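Local coordinates for putative sugar ABC transport system, substrate-binding protein (Bordetella parapertussis, PDB 5IX8) that probably binds a sugar in the periplasm and hands it to an ABC transporter, at residues Gln14-Gly19 against Val75-Leu80; Ile33-Val38 against Tyr311-Trp316; Val204-Thr209 against Val228-Met233. One frame throughout, in Å; residues are numbered along the deposited sequence. Where two conformers were deposited one is given.

Interaction 1: Gln14-Gly19 against Val75-Leu80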
loop_
_atom_site.group_PDB
_atom_site.type_symbol
_atom_site.label_atom_id
_atom_site.label_comp_id
_atom_site.label_asym_id
_atom_site.label_seq_id
_atom_site.Cartn_x
_atom_site.Cartn_y
_atom_site.Cartn_z
ATOM N N GLN A 14 16.341 -24.720 6.578
ATOM C CA GLN A 14 17.589 -24.101 6.120
ATOM C C GLN A 14 17.682 -22.671 6.661
ATOM O O GLN A 14 16.674 -21.957 6.686
ATOM C CB GLN A 14 17.651 -24.066 4.578
ATOM C CG GLN A 14 17.524 -25.421 3.853
ATOM C CD GLN A 14 17.443 -25.305 2.316
ATOM O OE1 GLN A 14 17.774 -24.269 1.724
ATOM N NE2 GLN A 14 16.990 -26.384 1.667
ATOM N N PRO A 15 18.857 -22.220 7.102
ATOM C CA PRO A 15 18.968 -20.828 7.575
ATOM C C PRO A 15 18.495 -19.859 6.505
ATOM O O PRO A 15 18.828 -19.994 5.322
ATOM C CB PRO A 15 20.462 -20.654 7.864
ATOM C CG PRO A 15 20.951 -22.061 8.143
ATOM C CD PRO A 15 20.086 -23.001 7.324
ATOM N N LEU A 16 17.698 -18.884 6.923
ATOM C CA LEU A 16 17.080 -17.950 5.996
ATOM C C LEU A 16 17.106 -16.566 6.621
ATOM O O LEU A 16 16.480 -16.342 7.663
ATOM C CB LEU A 16 15.649 -18.387 5.668
ATOM C CG LEU A 16 15.010 -17.794 4.394
ATOM C CD1 LEU A 16 13.719 -18.521 4.078
ATOM C CD2 LEU A 16 14.782 -16.240 4.465
ATOM N N LYS A 17 17.827 -15.645 5.994
ATOM C CA LYS A 17 17.971 -14.275 6.489
ATOM C C LYS A 17 17.334 -13.293 5.520
ATOM O O LYS A 17 17.549 -13.378 4.301
ATOM C CB LYS A 17 19.457 -13.907 6.676
ATOM C CG LYS A 17 20.175 -14.771 7.705
ATOM C CD LYS A 17 21.725 -14.673 7.548
ATOM C CE LYS A 17 22.278 -13.338 7.917
ATOM N NZ LYS A 17 23.694 -13.401 8.473
ATOM N N LEU A 18 16.554 -12.366 6.058
ATOM C CA LEU A 18 15.921 -11.316 5.269
ATOM C C LEU A 18 16.488 -9.953 5.636
ATOM O O LEU A 18 16.709 -9.663 6.820
ATOM C CB LEU A 18 14.400 -11.260 5.502
ATOM C CG LEU A 18 13.587 -12.531 5.274
ATOM C CD1 LEU A 18 12.122 -12.343 5.763
ATOM C CD2 LEU A 18 13.611 -12.847 3.832
ATOM N N GLY A 19 16.651 -9.094 4.640
ATOM C CA GLY A 19 16.815 -7.658 4.869
ATOM C C GLY A 19 15.626 -6.962 4.241
ATOM O O GLY A 19 15.229 -7.313 3.137
ATOM N N VAL A 75 22.353 -11.557 3.603
ATOM C CA VAL A 75 20.946 -11.919 3.528
ATOM C C VAL A 75 20.710 -12.856 2.342
ATOM O O VAL A 75 21.477 -12.903 1.379
ATOM C CB VAL A 75 20.055 -10.671 3.446
ATOM C CG1 VAL A 75 20.403 -9.671 4.541
ATOM C CG2 VAL A 75 20.119 -10.040 2.097
ATOM N N ASP A 76 19.642 -13.634 2.436
ATOM C CA ASP A 76 19.218 -14.502 1.342
ATOM C C ASP A 76 18.187 -13.845 0.443
ATOM O O ASP A 76 18.191 -14.078 -0.778
ATOM C CB ASP A 76 18.659 -15.809 1.914
ATOM C CG ASP A 76 19.708 -16.550 2.747
ATOM O OD1 ASP A 76 20.660 -17.058 2.137
ATOM O OD2 ASP A 76 19.612 -16.615 3.986
ATOM N N TYR A 77 17.350 -12.985 1.015
ATOM C CA TYR A 77 16.357 -12.214 0.284
ATOM C C TYR A 77 16.383 -10.788 0.779
ATOM O O TYR A 77 16.473 -10.538 1.985
ATOM C CB TYR A 77 14.929 -12.743 0.455
ATOM C CG TYR A 77 14.792 -14.146 -0.044
ATOM C CD1 TYR A 77 15.104 -15.214 0.771
ATOM C CD2 TYR A 77 14.354 -14.412 -1.341
ATOM C CE1 TYR A 77 15.016 -16.507 0.305
ATOM C CE2 TYR A 77 14.248 -15.715 -1.806
ATOM C CZ TYR A 77 14.583 -16.754 -0.976
ATOM O OH TYR A 77 14.516 -18.049 -1.430
ATOM N N ALA A 78 16.269 -9.863 -0.157
ATOM C CA ALA A 78 15.958 -8.475 0.146
ATOM C C ALA A 78 14.477 -8.279 -0.081
ATOM O O ALA A 78 13.945 -8.777 -1.067
ATOM C CB ALA A 78 16.753 -7.549 -0.781
ATOM N N VAL A 79 13.803 -7.573 0.825
ATOM C CA VAL A 79 12.384 -7.258 0.683
ATOM C C VAL A 79 12.276 -5.753 0.482
ATOM O O VAL A 79 12.807 -4.989 1.287
ATOM C CB VAL A 79 11.591 -7.703 1.926
ATOM C CG1 VAL A 79 10.102 -7.324 1.798
ATOM C CG2 VAL A 79 11.788 -9.194 2.173
ATOM N N LEU A 80 11.610 -5.328 -0.593
ATOM C CA LEU A 80 11.696 -3.958 -1.076
ATOM C C LEU A 80 10.303 -3.374 -1.281
ATOM O O LEU A 80 9.508 -3.927 -2.044
ATOM C CB LEU A 80 12.471 -3.918 -2.403
ATOM C CG LEU A 80 12.438 -2.582 -3.138
ATOM C CD1 LEU A 80 13.099 -1.488 -2.262
ATOM C CD2 LEU A 80 13.118 -2.755 -4.526
#
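The carbonyl O of Lys-17 takes two backbone N-H groups: a short bond from Asp-76 N (2.8 Å) and a weak one from Tyr-77 N. Asp-76 also answers the other end of the same residue, since its OD2 accepts Lys-17 N at 2.9 Å through its anti lone pair. With CG anti to its carbonyl carbon (chi1 -60°), the aspartate lays its carboxylate beside Lys-17, and a short acceptor-bearing side chain suits a loop position just before strand 77-80 begins. Parallel pairing then follows: Gly-19 N binds Tyr-77 O at 3.0 Å and Val-79 N binds Gly-19 O at 2.7 Å. Having no side chain, Gly-19 lets Val-75 CG1 come within 3.8 Å of its N. On the face of Leu-18 and Tyr-77, Leu-18 CD2 touches Tyr-77 CB at 3.6 Å, while Leu-16 CD2 reaches the ring obliquely. The Tyr-77 hydroxyl bonds Glu-268, so this large side chain spans from sheet to helix. As in periplasmic binding proteins, the pair belongs to the alpha/beta sheet of one lobe: strands 17-22 and 77-80 lie between strands 47-53 and 101-105, with helix 254-270 against Leu-16 and helix 60-73 against Val-75 and Ala-78.

Interaction 2: Ile33-Val38 against Tyr311-Trp316; sequences IAYGIV and YPPQGW
Tyr-35 reaches from its helix into the angle between Pro-313 and Trp-316, and this is where the contact is tight. Pro-313 CD sits over the centre of the phenol ring, 3.4 Å from its centroid and only 8° off the normal, a CH-pi contact to which the compact, apolar proline ring is well suited. The edge of the same phenol, at CD1, points into the face of the Trp-316 five-membered ring; the centroids are 4.8 Å apart and the planes stand at 76°, a T-shaped pair. Closer to the helix, Tyr-35 CB lies over the indole six-membered ring, 3.8 Å from its centroid, so one tryptophan face receives both the CH2 and the ring edge of one tyrosine. Each aromatic has CG anti to its own backbone N (chi1 170° for Tyr-35), which extends each side chain toward the other segment. Pro-312 CB adds a contact to Tyr-35 CB at 3.9 Å.

The packing is looser where Val-38 CB lies 4.2 Å from Trp-316 CZ2 and Ala-34 CB 4.2 Å from Trp-316 CH2. On the solvent side, Gln-314 and Gly-315 form the exposed corner of a type II turn, and the positive phi of the second suits glycine. This is structural packing of a C-terminal turn on helix 28-43, whose Tyr-35 also touches Val-255 and Arg-259 of helix 254-270.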
loop_
_atom_site.group_PDB
_atom_site.type_symbol
_atom_site.label_atom_id
_atom_site.label_comp_id
_atom_site.label_asym_id
_atom_site.label_seq_id
_atom_site.Cartn_x
_atom_site.Cartn_y
_atom_site.Cartn_z
ATOM N N ILE A 33 3.461 -4.111 7.080
ATOM C CA ILE A 33 4.267 -5.098 6.373
ATOM C C ILE A 33 5.464 -5.508 7.219
ATOM O O ILE A 33 5.745 -6.707 7.394
ATOM C CB ILE A 33 4.709 -4.557 5.006
ATOM C CG1 ILE A 33 3.489 -4.261 4.139
ATOM C CG2 ILE A 33 5.679 -5.545 4.373
ATOM C CD1 ILE A 33 3.859 -3.596 2.837
ATOM N N ALA A 34 6.166 -4.520 7.787
ATOM C CA ALA A 34 7.342 -4.813 8.609
ATOM C C ALA A 34 6.971 -5.653 9.825
ATOM O O ALA A 34 7.653 -6.634 10.124
ATOM C CB ALA A 34 8.036 -3.523 9.049
ATOM N N TYR A 35 5.865 -5.304 10.508
ATOM C CA TYR A 35 5.389 -6.116 11.629
ATOM C C TYR A 35 5.063 -7.549 11.180
ATOM O O TYR A 35 5.422 -8.525 11.857
ATOM C CB TYR A 35 4.153 -5.477 12.277
ATOM C CG TYR A 35 3.539 -6.435 13.254
ATOM C CD1 TYR A 35 4.167 -6.697 14.474
ATOM C CD2 TYR A 35 2.362 -7.129 12.944
ATOM C CE1 TYR A 35 3.636 -7.638 15.346
ATOM C CE2 TYR A 35 1.825 -8.068 13.816
ATOM C CZ TYR A 35 2.472 -8.301 15.032
ATOM O OH TYR A 35 1.968 -9.200 15.953
ATOM N N GLY A 36 4.345 -7.696 10.056
ATOM C CA GLY A 36 3.982 -9.036 9.597
ATOM C C GLY A 36 5.206 -9.868 9.299
ATOM O O GLY A 36 5.262 -11.057 9.637
ATOM N N ILE A 37 6.233 -9.244 8.705
ATOM C CA ILE A 37 7.469 -9.983 8.448
ATOM C C ILE A 37 8.133 -10.405 9.757
ATOM O O ILE A 37 8.529 -11.569 9.932
ATOM C CB ILE A 37 8.428 -9.138 7.593
ATOM C CG1 ILE A 37 7.834 -8.961 6.180
ATOM C CG2 ILE A 37 9.799 -9.820 7.514
ATOM C CD1 ILE A 37 8.683 -8.007 5.314
ATOM N N VAL A 38 8.316 -9.453 10.670
ATOM C CA VAL A 38 9.029 -9.736 11.926
ATOM C C VAL A 38 8.279 -10.768 12.763
ATOM O O VAL A 38 8.861 -11.739 13.285
ATOM C CB VAL A 38 9.236 -8.423 12.697
ATOM C CG1 VAL A 38 9.711 -8.727 14.126
ATOM C CG2 VAL A 38 10.230 -7.564 11.949
ATOM N N TYR A 311 -3.693 -3.429 11.182
ATOM C CA TYR A 311 -3.028 -2.658 12.227
ATOM C C TYR A 311 -1.900 -3.478 12.817
ATOM O O TYR A 311 -2.159 -4.605 13.300
ATOM C CB TYR A 311 -3.991 -2.304 13.365
ATOM C CG TYR A 311 -5.153 -1.366 13.072
ATOM C CD1 TYR A 311 -5.214 -0.616 11.910
ATOM C CD2 TYR A 311 -6.189 -1.240 13.981
ATOM C CE1 TYR A 311 -6.288 0.243 11.680
ATOM C CE2 TYR A 311 -7.259 -0.422 13.755
ATOM C CZ TYR A 311 -7.318 0.319 12.606
ATOM O OH TYR A 311 -8.417 1.140 12.411
ATOM N N PRO A 312 -0.677 -2.967 12.878
ATOM C CA PRO A 312 0.307 -3.560 13.786
ATOM C C PRO A 312 -0.154 -3.340 15.216
ATOM O O PRO A 312 -0.991 -2.467 15.475
ATOM C CB PRO A 312 1.604 -2.786 13.490
ATOM C CG PRO A 312 1.262 -1.776 12.397
ATOM C CD PRO A 312 -0.225 -1.675 12.333
ATOM N N PRO A 313 0.351 -4.105 16.164
ATOM C CA PRO A 313 -0.124 -3.967 17.546
ATOM C C PRO A 313 0.150 -2.575 18.077
ATOM O O PRO A 313 1.145 -1.939 17.711
ATOM C CB PRO A 313 0.687 -5.018 18.309
ATOM C CG PRO A 313 1.132 -5.975 17.227
ATOM C CD PRO A 313 1.370 -5.144 16.029
ATOM N N GLN A 314 -0.765 -2.092 18.936
ATOM C CA GLN A 314 -0.526 -0.810 19.571
ATOM C C GLN A 314 0.753 -0.940 20.342
ATOM O O GLN A 314 0.944 -1.911 21.092
ATOM C CB GLN A 314 -1.632 -0.383 20.534
ATOM C CG GLN A 314 -1.251 0.956 21.295
ATOM C CD GLN A 314 -1.387 2.235 20.410
ATOM O OE1 GLN A 314 -0.521 3.149 20.416
ATOM N NE2 GLN A 314 -2.484 2.304 19.670
ATOM N N GLY A 315 1.645 0.004 20.127
ATOM C CA GLY A 315 2.867 -0.008 20.861
ATOM C C GLY A 315 3.967 -0.791 20.220
ATOM O O GLY A 315 5.068 -0.841 20.785
ATOM N N TRP A 316 3.722 -1.399 19.059
ATOM C CA TRP A 316 4.800 -2.069 18.340
ATOM C C TRP A 316 5.656 -1.053 17.594
ATOM O O TRP A 316 5.134 -0.147 16.943
ATOM C CB TRP A 316 4.249 -3.081 17.334
ATOM C CG TRP A 316 5.374 -3.899 16.702
ATOM C CD1 TRP A 316 5.945 -5.011 17.215
ATOM C CD2 TRP A 316 6.038 -3.650 15.450
ATOM N NE1 TRP A 316 6.930 -5.475 16.377
ATOM C CE2 TRP A 316 7.002 -4.663 15.282
ATOM C CE3 TRP A 316 5.877 -2.707 14.442
ATOM C CZ2 TRP A 316 7.811 -4.751 14.149
ATOM C CZ3 TRP A 316 6.702 -2.768 13.344
ATOM C CH2 TRP A 316 7.642 -3.789 13.190
#

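Interaction 3: Val204-Thr209 against Val228-Met233; sequences VFTPVT and VLTSAM
Strand 201-205, helix 209-221 and strand 227-231 make a beta-alpha-beta unit, and here its two parallel strands pair and then run out into the loops at their C-terminal ends. Val-204 O accepts Leu-229 N at 2.9 Å in a nearly straight bond (171° at the hydrogen). The carbonyl O of the same leucine is gripped twice by Thr-206: by its N at 3.0 Å, tilted from the carbonyl plane, and by its OG1 at 2.9 Å, in that plane and on a lone pair. Thr-206 can do this because OG1 stands between its own N and carbonyl carbon (chi1 69°), turned back toward the neighbouring strand.

OG1 of Thr-206 also accepts a hydrogen bond from Thr-230 OG1, 2.8 Å away, so a short relay runs from one threonine hydroxyl through the other to a main-chain carbonyl. Beyond the strands, Thr-209 OG1 bonds Ala-232 O at 2.8 Å, tying the first turn of helix 209-221, just after its N-cap residue Val-208, to the loop following Ser-231. Ser-231 CB approaches Pro-207 O to 3.2 Å, while its hydroxyl bonds Glu-252.

Apolar residues serve the regular strands. Val-204 and Val-228 face helix 209-221, whereas Phe-205 and Leu-229 project to the other face, against Leu-129 of helix 122-135; the phenyl ring also stacks with Phe-162.

Threonines thus take over where regular pairing gives out: their hydroxyls supply donors and acceptors within the buried contact, while Thr-206 still packs on Leu-211 and Ala-215 of helix 209-221. Ser-231 N, by contrast, is buried without a hydrogen-bonding partner in the model, which may carry some cost at this strand end.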
loop_
_atom_site.group_PDB
_atom_site.type_symbol
_atom_site.label_atom_id
_atom_site.label_comp_id
_atom_site.label_asym_id
_atom_site.label_seq_id
_atom_site.Cartn_x
_atom_site.Cartn_y
_atom_site.Cartn_z
ATOM N N VAL A 204 -14.298 14.070 -2.189
ATOM C CA VAL A 204 -12.862 14.188 -2.444
ATOM C C VAL A 204 -12.295 12.780 -2.501
ATOM O O VAL A 204 -12.537 11.967 -1.597
ATOM C CB VAL A 204 -12.121 15.007 -1.365
ATOM C CG1 VAL A 204 -10.603 15.089 -1.695
ATOM C CG2 VAL A 204 -12.720 16.410 -1.228
ATOM N N PHE A 205 -11.563 12.478 -3.563
ATOM C CA PHE A 205 -10.890 11.194 -3.685
ATOM C C PHE A 205 -9.421 11.363 -3.344
ATOM O O PHE A 205 -8.783 12.289 -3.841
ATOM C CB PHE A 205 -11.025 10.646 -5.102
ATOM C CG PHE A 205 -10.142 9.477 -5.363
ATOM C CD1 PHE A 205 -10.552 8.195 -5.008
ATOM C CD2 PHE A 205 -8.898 9.661 -5.942
ATOM C CE1 PHE A 205 -9.746 7.089 -5.254
ATOM C CE2 PHE A 205 -8.070 8.580 -6.166
ATOM C CZ PHE A 205 -8.500 7.272 -5.822
ATOM N N THR A 206 -8.883 10.461 -2.523
ATOM C CA THR A 206 -7.463 10.406 -2.184
ATOM C C THR A 206 -7.025 8.951 -2.210
ATOM O O THR A 206 -7.827 8.050 -1.891
ATOM C CB THR A 206 -7.156 10.971 -0.774
ATOM O OG1 THR A 206 -7.692 10.077 0.223
ATOM C CG2 THR A 206 -7.713 12.402 -0.574
ATOM N N PRO A 207 -5.752 8.684 -2.519
ATOM C CA PRO A 207 -5.317 7.290 -2.616
ATOM C C PRO A 207 -4.721 6.710 -1.359
ATOM O O PRO A 207 -4.521 5.489 -1.347
ATOM C CB PRO A 207 -4.255 7.348 -3.727
ATOM C CG PRO A 207 -3.554 8.725 -3.455
ATOM C CD PRO A 207 -4.803 9.595 -3.189
ATOM N N VAL A 208 -4.400 7.518 -0.333
ATOM C CA VAL A 208 -3.645 7.034 0.828
ATOM C C VAL A 208 -4.050 7.795 2.077
ATOM O O VAL A 208 -4.509 8.943 2.014
ATOM C CB VAL A 208 -2.110 7.163 0.659
ATOM C CG1 VAL A 208 -1.628 6.438 -0.540
ATOM C CG2 VAL A 208 -1.697 8.641 0.579
ATOM N N THR A 209 -3.840 7.140 3.225
ATOM C CA THR A 209 -4.190 7.624 4.556
ATOM C C THR A 209 -3.938 9.108 4.776
ATOM O O THR A 209 -4.849 9.858 5.126
ATOM C CB THR A 209 -3.402 6.847 5.622
ATOM O OG1 THR A 209 -3.438 5.445 5.353
ATOM C CG2 THR A 209 -3.983 7.135 6.990
ATOM N N VAL A 228 -15.146 12.044 2.001
ATOM C CA VAL A 228 -13.797 11.710 1.549
ATOM C C VAL A 228 -13.689 10.204 1.361
ATOM O O VAL A 228 -14.243 9.429 2.151
ATOM C CB VAL A 228 -12.735 12.244 2.534
ATOM C CG1 VAL A 228 -11.317 11.842 2.093
ATOM C CG2 VAL A 228 -12.881 13.762 2.646
ATOM N N LEU A 229 -13.035 9.802 0.273
ATOM C CA LEU A 229 -12.658 8.425 0.001
ATOM C C LEU A 229 -11.159 8.328 0.136
ATOM O O LEU A 229 -10.431 9.224 -0.314
ATOM C CB LEU A 229 -13.059 8.003 -1.418
ATOM C CG LEU A 229 -14.578 7.987 -1.625
ATOM C CD1 LEU A 229 -15.054 9.263 -2.248
ATOM C CD2 LEU A 229 -14.999 6.786 -2.448
ATOM N N THR A 230 -10.695 7.238 0.731
ATOM C CA THR A 230 -9.268 7.087 0.913
ATOM C C THR A 230 -8.947 5.606 1.066
ATOM O O THR A 230 -9.793 4.735 0.838
ATOM C CB THR A 230 -8.819 7.925 2.118
ATOM O OG1 THR A 230 -7.387 8.040 2.146
ATOM C CG2 THR A 230 -9.307 7.302 3.405
ATOM N N SER A 231 -7.696 5.319 1.433
ATOM C CA SER A 231 -7.238 3.949 1.505
ATOM C C SER A 231 -6.281 3.802 2.674
ATOM O O SER A 231 -5.573 4.744 3.025
ATOM C CB SER A 231 -6.575 3.552 0.180
ATOM O OG SER A 231 -6.263 2.169 0.184
ATOM N N ALA A 232 -6.308 2.617 3.283
ATOM C CA ALA A 232 -5.425 2.169 4.357
ATOM C C ALA A 232 -5.860 2.720 5.711
ATOM O O ALA A 232 -5.679 3.906 6.003
ATOM C CB ALA A 232 -3.964 2.528 4.078
HETATM N N MSE A 233 -6.427 1.853 6.548
HETATM C CA MSE A 233 -7.014 2.291 7.801
HETATM C C MSE A 233 -6.009 2.721 8.839
HETATM O O MSE A 233 -4.956 2.108 8.979
HETATM C CB MSE A 233 -7.855 1.173 8.414
HETATM C CG MSE A 233 -9.137 0.883 7.593
HETATM SE SE MSE A 233 -10.515 2.230 7.880
HETATM C CE MSE A 233 -10.940 1.912 9.754
#

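How the interactions relate
From the N terminus, interaction 1 closes the first loop, bringing 75-80 back to 14-19 in one parallel sheet. Helix segment 33-38 lies within that loop and is met by 311-316 only near the C terminus, so interactions 1 and 2 cross along the chain; they also touch, through Ile-37 against Leu-18 and Val-79. Interaction 3 closes a short loop, 204-209 to 228-233, lying wholly within the long one of interaction 2, and belongs to the other, mixed sheet. It stands about 33 Å from interaction 1, centre to centre, across the middle of the chain. Interaction 2 lies between them: 33-38 packs on the parallel sheet, while Tyr-311 touches Met-233 in the loop after strand 227-231.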